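Local coordinates for protein aminotransferase (Neisseria meningitidis Z2491, PDB 3JTX) that probably catalyses the transfer of amino groups between amino acids and 2-oxo acids, using pyridoxal phosphate held as an internal aldimine on a lysine, at residues 24-29 with 348-353; 46-51 with 283-288; 96-101 with 276-281; 167-172 with 200-205. One frame throughout, in Å; residues are numbered along the deposited sequence.

Contact 1: 24-29 with 348-353; sequences ISAPEG and KAAIQV
At the C-terminal end of helix 338-349 the chain turns into strand 351-352, and Ala-26 and Pro-27 of the 24-29 loop pack against this turn. Ala-350 leaves the helical conformation here with positive phi (59°). The two alanines meet methyl to methyl: Ala-26 CB lies 3.7 Å from Ala-350 CB. Their CA atoms are 4.8 Å apart, so the two backbones come close.

Pro-27 lies over the backbone of the turn. Its CG touches the carbonyl oxygen of Lys-348 at 3.6 Å. Its CD sits 3.9 Å from Ala-350 N and 4.4 Å from Ala-350 CB. No hydrogen bond crosses between the segments. The contact is small, 140 Å² in all, and lies near the surface. The Lys-348 side chain leads off to Asn-344, one turn back on its own helix.

Polar links lie just outside. Ile-24 O accepts a hydrogen bond from the Trp-346 ring nitrogen NE1, and Ala-26 also packs on Trp-346. Beyond the turn, Ala-350 and Gln-352 form backbone hydrogen bonds with Val-33, pairing strand 351-352 in parallel with strand 33-34. Helix 381-394 covers Ile-351.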
loop_
_atom_site.group_PDB
_atom_site.type_symbol
_atom_site.label_atom_id
_atom_site.label_comp_id
_atom_site.label_asym_id
_atom_site.label_seq_id
_atom_site.Cartn_x
_atom_site.Cartn_y
_atom_site.Cartn_z
ATOM N N ILE A 24 -18.286 16.140 29.511
ATOM C CA ILE A 24 -18.689 15.157 30.511
ATOM C C ILE A 24 -17.393 14.470 30.906
ATOM O O ILE A 24 -16.681 13.915 30.058
ATOM C CB ILE A 24 -19.689 14.107 29.969
ATOM C CG1 ILE A 24 -20.969 14.765 29.413
ATOM C CG2 ILE A 24 -20.052 13.113 31.055
ATOM C CD1 ILE A 24 -21.712 13.890 28.326
ATOM N N SER A 25 -17.063 14.549 32.190
ATOM C CA SER A 25 -15.845 13.915 32.699
ATOM C C SER A 25 -16.190 12.583 33.355
ATOM O O SER A 25 -17.291 12.400 33.890
ATOM C CB SER A 25 -15.106 14.839 33.678
ATOM O OG SER A 25 -14.023 15.482 33.015
ATOM N N ALA A 26 -15.258 11.644 33.262
ATOM C CA ALA A 26 -15.371 10.369 33.964
ATOM C C ALA A 26 -15.009 10.634 35.431
ATOM O O ALA A 26 -14.271 11.579 35.720
ATOM C CB ALA A 26 -14.408 9.365 33.369
ATOM N N PRO A 27 -15.495 9.792 36.351
ATOM C CA PRO A 27 -15.190 10.033 37.765
ATOM C C PRO A 27 -13.696 10.077 38.077
ATOM O O PRO A 27 -12.908 9.400 37.443
ATOM C CB PRO A 27 -15.853 8.843 38.474
ATOM C CG PRO A 27 -16.889 8.346 37.491
ATOM C CD PRO A 27 -16.256 8.544 36.163
ATOM N N GLU A 28 -13.331 10.872 39.073
ATOM C CA GLU A 28 -11.966 10.916 39.560
ATOM C C GLU A 28 -11.519 9.526 39.987
ATOM O O GLU A 28 -12.266 8.811 40.653
ATOM C CB GLU A 28 -11.890 11.849 40.759
ATOM C CG GLU A 28 -10.550 11.856 41.491
ATOM C CD GLU A 28 -10.615 12.707 42.741
ATOM O OE1 GLU A 28 -11.000 12.205 43.826
ATOM O OE2 GLU A 28 -10.288 13.905 42.631
ATOM N N GLY A 29 -10.306 9.158 39.598
ATOM C CA GLY A 29 -9.661 7.949 40.099
ATOM C C GLY A 29 -10.159 6.668 39.467
ATOM O O GLY A 29 -9.904 5.580 39.981
ATOM N N LYS A 348 -20.622 7.745 34.728
ATOM C CA LYS A 348 -20.762 7.002 35.990
ATOM C C LYS A 348 -19.642 5.991 36.247
ATOM O O LYS A 348 -19.372 5.681 37.396
ATOM C CB LYS A 348 -22.089 6.249 36.045
ATOM C CG LYS A 348 -23.333 7.102 35.911
ATOM C CD LYS A 348 -23.648 7.870 37.165
ATOM C CE LYS A 348 -24.913 8.720 37.002
ATOM N NZ LYS A 348 -26.049 8.032 36.285
ATOM N N ALA A 349 -19.021 5.455 35.196
ATOM C CA ALA A 349 -18.089 4.313 35.353
ATOM C C ALA A 349 -16.813 4.393 34.524
ATOM O O ALA A 349 -15.995 3.466 34.548
ATOM C CB ALA A 349 -18.821 3.015 35.049
ATOM N N ALA A 350 -16.631 5.495 33.798
ATOM C CA ALA A 350 -15.515 5.651 32.876
ATOM C C ALA A 350 -15.501 4.573 31.807
ATOM O O ALA A 350 -14.450 4.274 31.254
ATOM C CB ALA A 350 -14.148 5.682 33.645
ATOM N N ILE A 351 -16.654 3.964 31.517
ATOM C CA ILE A 351 -16.693 2.887 30.521
ATOM C C ILE A 351 -17.008 3.482 29.153
ATOM O O ILE A 351 -17.988 4.210 28.999
ATOM C CB ILE A 351 -17.728 1.783 30.870
ATOM C CG1 ILE A 351 -17.361 1.053 32.181
ATOM C CG2 ILE A 351 -17.833 0.772 29.698
ATOM C CD1 ILE A 351 -18.518 0.190 32.767
ATOM N N GLN A 352 -16.188 3.143 28.164
ATOM C CA GLN A 352 -16.337 3.619 26.795
ATOM C C GLN A 352 -16.950 2.528 25.877
ATOM O O GLN A 352 -16.319 1.490 25.602
ATOM C CB GLN A 352 -14.974 4.058 26.248
ATOM C CG GLN A 352 -14.285 5.177 27.042
ATOM C CD GLN A 352 -12.832 5.389 26.612
ATOM O OE1 GLN A 352 -11.965 4.561 26.878
ATOM N NE2 GLN A 352 -12.573 6.496 25.939
ATOM N N VAL A 353 -18.178 2.769 25.426
ATOM C CA VAL A 353 -18.815 1.947 24.384
ATOM C C VAL A 353 -19.176 2.833 23.199
ATOM O O VAL A 353 -19.245 4.048 23.335
ATOM C CB VAL A 353 -20.068 1.188 24.897
ATOM C CG1 VAL A 353 -19.700 0.323 26.102
ATOM C CG2 VAL A 353 -21.220 2.144 25.239
#

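Contact 2: 46-51 with 283-288; sequences KVITDA and QRASIA
Ala-51 and Ala-288 meet methyl to methyl, with their CB atoms 3.5 Å apart. Each methyl also rests on backbone of the other helix. Ala-51 CB lies 3.8 Å from Arg-284 O, and Ala-288 CB lies 3.7 Å from Val-47 O. Ala-285 CB fits beside Ile-48, 3.7 Å from Ile-48 O and 3.8 Å from Ile-48 CG2. This CG2 branch stands anti to the backbone N of Ile-48, while CG1 takes the place beside that N (chi1 -60°). No hydrogen bond crosses between the two helices.

Three alanines at the interface let the helices pack tightly. The axes of 46-51 and 283-288 approach to 7.8 Å and run roughly antiparallel, at 150°. The nearest CA atoms, of Ala-51 and Ala-285, are 4.9 Å apart.

Charged groups lie further out. Arg-284 lends its CB to the edge of the contact, then bends at chi2 (-83°) and carries its guanidinium away to salt bridges with Glu-58 and Glu-70. On the outer side of the first helix, Lys-46 NZ forms a salt bridge with Asp-50 OD1 at 2.8 Å, one turn along.

Helix 280-291 also packs on helix 69-82, where Ser-286 and Ile-287 touch Leu-71. Helix 46-54 reaches the dimer interface: Thr-49 packs on Leu-56 of the second subunit.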
loop_
_atom_site.group_PDB
_atom_site.type_symbol
_atom_site.label_atom_id
_atom_site.label_comp_id
_atom_site.label_asym_id
_atom_site.label_seq_id
_atom_site.Cartn_x
_atom_site.Cartn_y
_atom_site.Cartn_z
ATOM N N LYS A 46 5.203 -15.633 19.439
ATOM C CA LYS A 46 6.607 -15.839 19.142
ATOM C C LYS A 46 6.857 -16.600 17.838
ATOM O O LYS A 46 7.865 -16.366 17.188
ATOM C CB LYS A 46 7.284 -16.565 20.314
ATOM C CG LYS A 46 8.771 -16.845 20.144
ATOM C CD LYS A 46 9.417 -17.297 21.473
ATOM C CE LYS A 46 10.606 -18.235 21.248
ATOM N NZ LYS A 46 11.681 -17.586 20.466
ATOM N N VAL A 47 5.963 -17.514 17.457
ATOM C CA VAL A 47 6.154 -18.267 16.210
ATOM C C VAL A 47 6.290 -17.319 14.993
ATOM O O VAL A 47 7.056 -17.590 14.071
ATOM C CB VAL A 47 5.035 -19.317 15.964
ATOM C CG1 VAL A 47 3.677 -18.664 15.689
ATOM C CG2 VAL A 47 5.418 -20.235 14.819
ATOM N N ILE A 48 5.564 -16.202 15.023
ATOM C CA ILE A 48 5.597 -15.214 13.948
ATOM C C ILE A 48 6.868 -14.342 14.038
ATOM O O ILE A 48 7.570 -14.140 13.034
ATOM C CB ILE A 48 4.316 -14.330 13.955
ATOM C CG1 ILE A 48 3.057 -15.191 13.766
ATOM C CG2 ILE A 48 4.374 -13.243 12.857
ATOM C CD1 ILE A 48 1.708 -14.395 13.799
ATOM N N THR A 49 7.173 -13.837 15.235
ATOM C CA THR A 49 8.306 -12.925 15.386
ATOM C C THR A 49 9.625 -13.659 15.153
ATOM O O THR A 49 10.536 -13.107 14.551
ATOM C CB THR A 49 8.287 -12.172 16.747
ATOM O OG1 THR A 49 8.234 -13.109 17.817
ATOM C CG2 THR A 49 7.069 -11.263 16.844
ATOM N N ASP A 50 9.694 -14.923 15.572
ATOM C CA ASP A 50 10.840 -15.779 15.271
ATOM C C ASP A 50 11.143 -15.885 13.766
ATOM O O ASP A 50 12.301 -15.760 13.366
ATOM C CB ASP A 50 10.608 -17.206 15.795
ATOM C CG ASP A 50 10.902 -17.364 17.283
ATOM O OD1 ASP A 50 11.433 -16.423 17.912
ATOM O OD2 ASP A 50 10.609 -18.463 17.815
ATOM N N ALA A 51 10.105 -16.144 12.961
ATOM C CA ALA A 51 10.247 -16.317 11.500
ATOM C C ALA A 51 10.668 -15.017 10.809
ATOM O O ALA A 51 11.472 -15.029 9.863
ATOM C CB ALA A 51 8.935 -16.833 10.885
ATOM N N GLN A 283 6.530 -11.814 4.393
ATOM C CA GLN A 283 6.032 -13.040 3.789
ATOM C C GLN A 283 6.420 -14.290 4.600
ATOM O O GLN A 283 5.601 -15.188 4.802
ATOM C CB GLN A 283 6.525 -13.204 2.355
ATOM C CG GLN A 283 6.013 -12.139 1.371
ATOM C CD GLN A 283 6.285 -12.548 -0.069
ATOM O OE1 GLN A 283 5.931 -13.659 -0.481
ATOM N NE2 GLN A 283 6.901 -11.646 -0.846
ATOM N N ARG A 284 7.663 -14.327 5.073
ATOM C CA ARG A 284 8.135 -15.455 5.876
ATOM C C ARG A 284 7.373 -15.564 7.214
ATOM O O ARG A 284 6.977 -16.657 7.631
ATOM C CB ARG A 284 9.637 -15.345 6.139
ATOM C CG ARG A 284 10.498 -15.283 4.880
ATOM C CD ARG A 284 10.783 -16.630 4.292
ATOM N NE ARG A 284 11.603 -16.493 3.093
ATOM C CZ ARG A 284 11.547 -17.295 2.039
ATOM N NH1 ARG A 284 10.713 -18.336 2.011
ATOM N NH2 ARG A 284 12.323 -17.051 0.994
ATOM N N ALA A 285 7.216 -14.431 7.886
ATOM C CA ALA A 285 6.465 -14.358 9.135
ATOM C C ALA A 285 5.021 -14.798 8.898
ATOM O O ALA A 285 4.418 -15.468 9.744
ATOM C CB ALA A 285 6.520 -12.927 9.684
ATOM N N SER A 286 4.480 -14.454 7.729
ATOM C CA SER A 286 3.101 -14.781 7.378
ATOM C C SER A 286 2.912 -16.268 7.097
ATOM O O SER A 286 1.923 -16.856 7.531
ATOM C CB SER A 286 2.636 -13.944 6.175
ATOM O OG SER A 286 2.767 -12.548 6.464
ATOM N N ILE A 287 3.862 -16.877 6.391
ATOM C CA ILE A 287 3.869 -18.336 6.206
ATOM C C ILE A 287 3.829 -19.037 7.571
ATOM O O ILE A 287 2.989 -19.924 7.811
ATOM C CB ILE A 287 5.107 -18.803 5.407
ATOM C CG1 ILE A 287 5.001 -18.373 3.942
ATOM C CG2 ILE A 287 5.246 -20.340 5.459
ATOM C CD1 ILE A 287 6.336 -18.424 3.168
ATOM N N ALA A 288 4.704 -18.606 8.477
ATOM C CA ALA A 288 4.731 -19.141 9.842
ATOM C C ALA A 288 3.376 -18.994 10.534
ATOM O O ALA A 288 2.932 -19.915 11.229
ATOM C CB ALA A 288 5.827 -18.459 10.674
#

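Contact 3: 96-101 with 276-281; sequences PVLGSR and SAMSIP
Leu-98 and Met-278, a selenomethionine in this crystal, bury the most surface here, and they pack on each other. Their side chains slide past each other in opposite directions. Leu-98 CD2 touches Met-278 CB at 3.5 Å. The other branch, CD1, lies over the backbone of Ser-276, 3.7 Å from its carbonyl carbon. Met-278 runs straight from a CG anti to its backbone N (chi1 -170°) and bends only at chi3 (-73°). This brings CE to Pro-96, 4.0 Å from its CB.

Methyl-to-carbonyl contacts come next. Met-278 CE approaches Val-97 O to 3.1 Å, which is tight. Leu-98 CG lies 3.6 Å from Ser-276 O.

Direct hydrogen bonds are absent between the segments, but one water bridges them. It lies 2.8 Å from both Pro-96 O and Ser-276 O. It is placed to donate to each, though other acceptors compete for its protons.

Within 96-101, Leu-98 is the centre of an inverse gamma turn. A weak bond from Gly-99 N to Val-97 O, 3.0 Å long, goes with it. The turn leads from strand 94-97 into helix 100-111, with Gly-99 at the N-cap. The backbone N atoms of Ser-100 and Arg-101 bind the phosphate of the modified Lys-245.

Apolar side chains pack on one side of the link between strand and helix, and the amides that follow bind the cofactor phosphate. The N-terminal end of the helix would also be expected to favour the phosphate charge, as in other aminotransferases of this fold.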
loop_
_atom_site.group_PDB
_atom_site.type_symbol
_atom_site.label_atom_id
_atom_site.label_comp_id
_atom_site.label_asym_id
_atom_site.label_seq_id
_atom_site.Cartn_x
_atom_site.Cartn_y
_atom_site.Cartn_z
ATOM N N PRO A 96 -1.280 -12.356 -2.108
ATOM C CA PRO A 96 -1.081 -11.714 -0.807
ATOM C C PRO A 96 -1.357 -10.207 -0.851
ATOM O O PRO A 96 -1.133 -9.542 -1.885
ATOM C CB PRO A 96 0.395 -11.988 -0.507
ATOM C CG PRO A 96 1.032 -12.196 -1.836
ATOM C CD PRO A 96 -0.014 -12.648 -2.803
ATOM N N VAL A 97 -1.807 -9.657 0.273
ATOM C CA VAL A 97 -2.092 -8.227 0.359
ATOM C C VAL A 97 -1.538 -7.649 1.664
ATOM O O VAL A 97 -1.354 -8.369 2.639
ATOM C CB VAL A 97 -3.605 -7.951 0.262
ATOM C CG1 VAL A 97 -4.160 -8.414 -1.105
ATOM C CG2 VAL A 97 -4.366 -8.624 1.419
ATOM N N LEU A 98 -1.281 -6.347 1.682
ATOM C CA LEU A 98 -0.607 -5.698 2.813
ATOM C C LEU A 98 -1.647 -5.213 3.832
ATOM O O LEU A 98 -1.777 -4.002 4.095
ATOM C CB LEU A 98 0.290 -4.547 2.326
ATOM C CG LEU A 98 1.211 -4.914 1.137
ATOM C CD1 LEU A 98 2.155 -3.752 0.789
ATOM C CD2 LEU A 98 2.017 -6.204 1.434
ATOM N N GLY A 99 -2.390 -6.176 4.367
ATOM C CA GLY A 99 -3.597 -5.899 5.142
ATOM C C GLY A 99 -4.801 -5.808 4.232
ATOM O O GLY A 99 -4.679 -5.422 3.057
ATOM N N SER A 100 -5.979 -6.171 4.747
ATOM C CA SER A 100 -7.182 -6.133 3.916
ATOM C C SER A 100 -7.576 -4.699 3.544
ATOM O O SER A 100 -8.213 -4.493 2.507
ATOM C CB SER A 100 -8.359 -6.867 4.585
ATOM O OG SER A 100 -8.804 -6.203 5.756
ATOM N N ARG A 101 -7.220 -3.702 4.362
ATOM C CA ARG A 101 -7.618 -2.314 4.048
ATOM C C ARG A 101 -7.174 -1.875 2.645
ATOM O O ARG A 101 -8.009 -1.496 1.815
ATOM C CB ARG A 101 -7.070 -1.328 5.086
ATOM C CG ARG A 101 -7.407 0.138 4.765
ATOM C CD ARG A 101 -7.089 1.075 5.930
ATOM N NE ARG A 101 -7.972 0.748 7.040
ATOM C CZ ARG A 101 -8.818 1.584 7.630
ATOM N NH1 ARG A 101 -8.884 2.875 7.296
ATOM N NH2 ARG A 101 -9.596 1.113 8.595
ATOM N N SER A 276 2.159 -2.546 -4.012
ATOM C CA SER A 276 1.690 -3.305 -2.852
ATOM C C SER A 276 2.293 -4.720 -2.746
ATOM O O SER A 276 1.640 -5.657 -2.315
ATOM C CB SER A 276 0.157 -3.324 -2.832
ATOM O OG SER A 276 -0.422 -3.563 -4.125
ATOM N N ALA A 277 3.564 -4.834 -3.110
ATOM C CA ALA A 277 4.347 -6.050 -2.972
ATOM C C ALA A 277 4.801 -6.201 -1.513
ATOM O O ALA A 277 5.127 -5.209 -0.854
ATOM C CB ALA A 277 5.570 -5.982 -3.912
HETATM N N MSE A 278 4.804 -7.429 -1.007
HETATM C CA MSE A 278 5.081 -7.685 0.420
HETATM C C MSE A 278 6.552 -7.970 0.722
HETATM O O MSE A 278 7.132 -8.900 0.165
HETATM C CB MSE A 278 4.251 -8.872 0.890
HETATM C CG MSE A 278 4.262 -9.093 2.399
HETATM SE SE MSE A 278 3.159 -10.583 2.937
HETATM C CE MSE A 278 1.422 -9.706 2.651
ATOM N N SER A 279 7.142 -7.181 1.634
ATOM C CA SER A 279 8.465 -7.475 2.194
ATOM C C SER A 279 8.696 -8.974 2.380
ATOM O O SER A 279 7.884 -9.649 3.004
ATOM C CB SER A 279 8.557 -6.769 3.556
ATOM O OG SER A 279 9.767 -7.038 4.201
ATOM N N ILE A 280 9.805 -9.515 1.883
ATOM C CA ILE A 280 10.003 -10.958 1.990
ATOM C C ILE A 280 9.996 -11.437 3.464
ATOM O O ILE A 280 9.320 -12.426 3.779
ATOM C CB ILE A 280 11.227 -11.456 1.189
ATOM C CG1 ILE A 280 10.945 -11.259 -0.317
ATOM C CG2 ILE A 280 11.448 -12.945 1.450
ATOM C CD1 ILE A 280 12.133 -11.446 -1.238
ATOM N N PRO A 281 10.711 -10.742 4.367
ATOM C CA PRO A 281 10.583 -11.147 5.784
ATOM C C PRO A 281 9.153 -11.138 6.331
ATOM O O PRO A 281 8.813 -11.990 7.162
ATOM C CB PRO A 281 11.468 -10.141 6.517
ATOM C CG PRO A 281 12.531 -9.796 5.500
ATOM C CD PRO A 281 11.772 -9.738 4.185
HETATM O O HOH W 1 1.409 -8.303 -1.561
#

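Contact 4: 167-172 with 200-205; sequences KRTKLV and YGFIIA
The Lys-167 and Tyr-200 side chains cross at a slant, with Lys-167 CG 4.1 Å from Tyr-200 CE1. Tyr-200 also stacks on Trp-166. Thr-169 comes next. Its carbonyl oxygen touches Phe-202 CB at 3.4 Å, and its CG2 runs beside the Phe-202 side chain. A water that donates to both Thr-169 O and Tyr-200 O links the two backbones before the strands pair. Thr-169 OG1 turns back to Val-165 O.

Strand pairing starts at Lys-170, whose carbonyl oxygen accepts from Ile-203 N at 3.0 Å. The bond is straight at hydrogen, but the donor stands 42° out of the carbonyl plane. These parallel strands are the two ends of a beta-alpha-beta crossover: strand 169-175, helix 187-200, strand 203-207. They are neighbours in the seven-stranded mixed sheet of the large domain.

Leu-171 pairs with Ile-203, both on the face covered by Phe-107 of helix 100-111. Its CA-H points at Ile-203 O, 3.2 Å from CA, and its CD1 and CD2 both reach Ala-205 CB. Val-172 N donates to that same Ile-203 O at 2.9 Å, and Val-172 O accepts from Ala-205 N at 3.0 Å. On the other face, Val-172 CG2 sits over the centre of the Phe-202 ring, 3.6 Å from the centroid, as a CH-pi contact. Phe-202 holds its ring there with CG between its backbone N and carbonyl carbon (chi1 52°).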
loop_
_atom_site.group_PDB
_atom_site.type_symbol
_atom_site.label_atom_id
_atom_site.label_comp_id
_atom_site.label_asym_id
_atom_site.label_seq_id
_atom_site.Cartn_x
_atom_site.Cartn_y
_atom_site.Cartn_z
ATOM N N LYS A 167 -29.393 -2.643 -11.276
ATOM C CA LYS A 167 -28.921 -2.662 -12.657
ATOM C C LYS A 167 -27.597 -1.916 -12.860
ATOM O O LYS A 167 -26.881 -2.216 -13.809
ATOM C CB LYS A 167 -29.986 -2.124 -13.600
ATOM C CG LYS A 167 -31.164 -3.071 -13.795
ATOM C CD LYS A 167 -32.260 -2.427 -14.644
ATOM C CE LYS A 167 -33.347 -3.435 -15.006
ATOM N NZ LYS A 167 -34.377 -2.862 -15.916
ATOM N N ARG A 168 -27.287 -0.969 -11.966
ATOM C CA ARG A 168 -26.038 -0.206 -11.993
ATOM C C ARG A 168 -24.998 -0.708 -10.973
ATOM O O ARG A 168 -23.962 -0.068 -10.809
ATOM C CB ARG A 168 -26.298 1.275 -11.645
ATOM C CG ARG A 168 -27.290 1.989 -12.505
ATOM C CD ARG A 168 -27.312 3.503 -12.225
ATOM N NE ARG A 168 -28.117 3.844 -11.053
ATOM C CZ ARG A 168 -27.661 4.392 -9.929
ATOM N NH1 ARG A 168 -26.377 4.677 -9.767
ATOM N NH2 ARG A 168 -28.509 4.658 -8.949
ATOM N N THR A 169 -25.287 -1.795 -10.256
ATOM C CA THR A 169 -24.430 -2.220 -9.151
ATOM C C THR A 169 -23.261 -3.062 -9.642
ATOM O O THR A 169 -23.454 -4.107 -10.265
ATOM C CB THR A 169 -25.230 -2.981 -8.075
ATOM O OG1 THR A 169 -26.167 -2.085 -7.470
ATOM C CG2 THR A 169 -24.299 -3.561 -6.983
ATOM N N LYS A 170 -22.043 -2.624 -9.327
ATOM C CA LYS A 170 -20.833 -3.278 -9.816
ATOM C C LYS A 170 -20.219 -4.216 -8.793
ATOM O O LYS A 170 -19.482 -5.139 -9.146
ATOM C CB LYS A 170 -19.787 -2.223 -10.221
ATOM C CG LYS A 170 -20.293 -1.164 -11.221
ATOM C CD LYS A 170 -20.740 -1.769 -12.549
ATOM C CE LYS A 170 -21.447 -0.741 -13.422
ATOM N NZ LYS A 170 -22.121 -1.369 -14.608
ATOM N N LEU A 171 -20.497 -3.969 -7.516
ATOM C CA LEU A 171 -19.901 -4.748 -6.444
ATOM C C LEU A 171 -20.817 -4.696 -5.231
ATOM O O LEU A 171 -21.497 -3.698 -4.996
ATOM C CB LEU A 171 -18.511 -4.200 -6.091
ATOM C CG LEU A 171 -17.672 -4.954 -5.061
ATOM C CD1 LEU A 171 -16.199 -4.989 -5.441
ATOM C CD2 LEU A 171 -17.866 -4.348 -3.657
ATOM N N VAL A 172 -20.870 -5.805 -4.502
ATOM C CA VAL A 172 -21.585 -5.880 -3.244
ATOM C C VAL A 172 -20.588 -6.327 -2.189
ATOM O O VAL A 172 -19.835 -7.275 -2.418
ATOM C CB VAL A 172 -22.737 -6.892 -3.380
ATOM C CG1 VAL A 172 -23.285 -7.291 -2.051
ATOM C CG2 VAL A 172 -23.842 -6.315 -4.302
ATOM N N TYR A 200 -27.943 -9.892 -11.850
ATOM C CA TYR A 200 -27.407 -8.542 -12.111
ATOM C C TYR A 200 -25.915 -8.463 -12.429
ATOM O O TYR A 200 -25.466 -7.440 -12.936
ATOM C CB TYR A 200 -27.705 -7.621 -10.930
ATOM C CG TYR A 200 -29.169 -7.373 -10.720
ATOM C CD1 TYR A 200 -29.922 -6.716 -11.689
ATOM C CD2 TYR A 200 -29.803 -7.780 -9.558
ATOM C CE1 TYR A 200 -31.257 -6.483 -11.510
ATOM C CE2 TYR A 200 -31.156 -7.541 -9.358
ATOM C CZ TYR A 200 -31.877 -6.892 -10.348
ATOM O OH TYR A 200 -33.217 -6.646 -10.192
ATOM N N GLY A 201 -25.142 -9.501 -12.118
ATOM C CA GLY A 201 -23.752 -9.590 -12.582
ATOM C C GLY A 201 -22.660 -8.829 -11.832
ATOM O O GLY A 201 -21.537 -8.703 -12.339
ATOM N N PHE A 202 -22.955 -8.336 -10.631
ATOM C CA PHE A 202 -21.950 -7.657 -9.807
ATOM C C PHE A 202 -20.917 -8.659 -9.254
ATOM O O PHE A 202 -21.144 -9.861 -9.255
ATOM C CB PHE A 202 -22.598 -6.918 -8.627
ATOM C CG PHE A 202 -23.523 -7.775 -7.803
ATOM C CD1 PHE A 202 -23.023 -8.652 -6.854
ATOM C CD2 PHE A 202 -24.907 -7.689 -7.968
ATOM C CE1 PHE A 202 -23.886 -9.442 -6.091
ATOM C CE2 PHE A 202 -25.768 -8.470 -7.215
ATOM C CZ PHE A 202 -25.252 -9.352 -6.273
ATOM N N ILE A 203 -19.802 -8.118 -8.766
ATOM C CA ILE A 203 -18.757 -8.870 -8.099
ATOM C C ILE A 203 -19.109 -8.896 -6.632
ATOM O O ILE A 203 -19.644 -7.919 -6.118
ATOM C CB ILE A 203 -17.389 -8.163 -8.295
ATOM C CG1 ILE A 203 -16.968 -8.268 -9.756
ATOM C CG2 ILE A 203 -16.312 -8.737 -7.380
ATOM C CD1 ILE A 203 -15.916 -7.231 -10.164
ATOM N N ILE A 204 -18.843 -10.009 -5.958
ATOM C CA ILE A 204 -19.013 -10.082 -4.494
ATOM C C ILE A 204 -17.655 -10.020 -3.808
ATOM O O ILE A 204 -16.747 -10.787 -4.157
ATOM C CB ILE A 204 -19.731 -11.393 -4.067
ATOM C CG1 ILE A 204 -21.173 -11.386 -4.581
ATOM C CG2 ILE A 204 -19.707 -11.547 -2.535
ATOM C CD1 ILE A 204 -21.862 -12.769 -4.524
ATOM N N ALA A 205 -17.507 -9.079 -2.871
ATOM C CA ALA A 205 -16.313 -8.948 -2.061
ATOM C C ALA A 205 -16.704 -9.256 -0.614
ATOM O O ALA A 205 -17.520 -8.534 -0.008
ATOM C CB ALA A 205 -15.703 -7.516 -2.201
HETATM O O HOH W 2 -23.393 -5.461 -12.715
#

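In the fold
The four contacts are nested in one another. From the N terminus, segment 24-29 opens the widest loop, which contact 1 closes at 348-353, tying the N-terminal loop to the end of helix 338-349. Contact 2 lies inside it, joining helix 46-54 to helix 280-291. Contact 3 is nested within contact 2, and contact 4, the shortest loop, lies within contact 3 and pairs strands 169-175 and 203-207. No pair crosses. Contacts 2 and 3 share helix 280-291 and touch: Gln-283 NE2 probably bonds to Met-278 O at 2.9 Å. Contacts 3 and 4 reach the same mixed sheet, their nearest atoms about 9 Å apart. The centres of contacts 1 and 4 are about 45 Å apart.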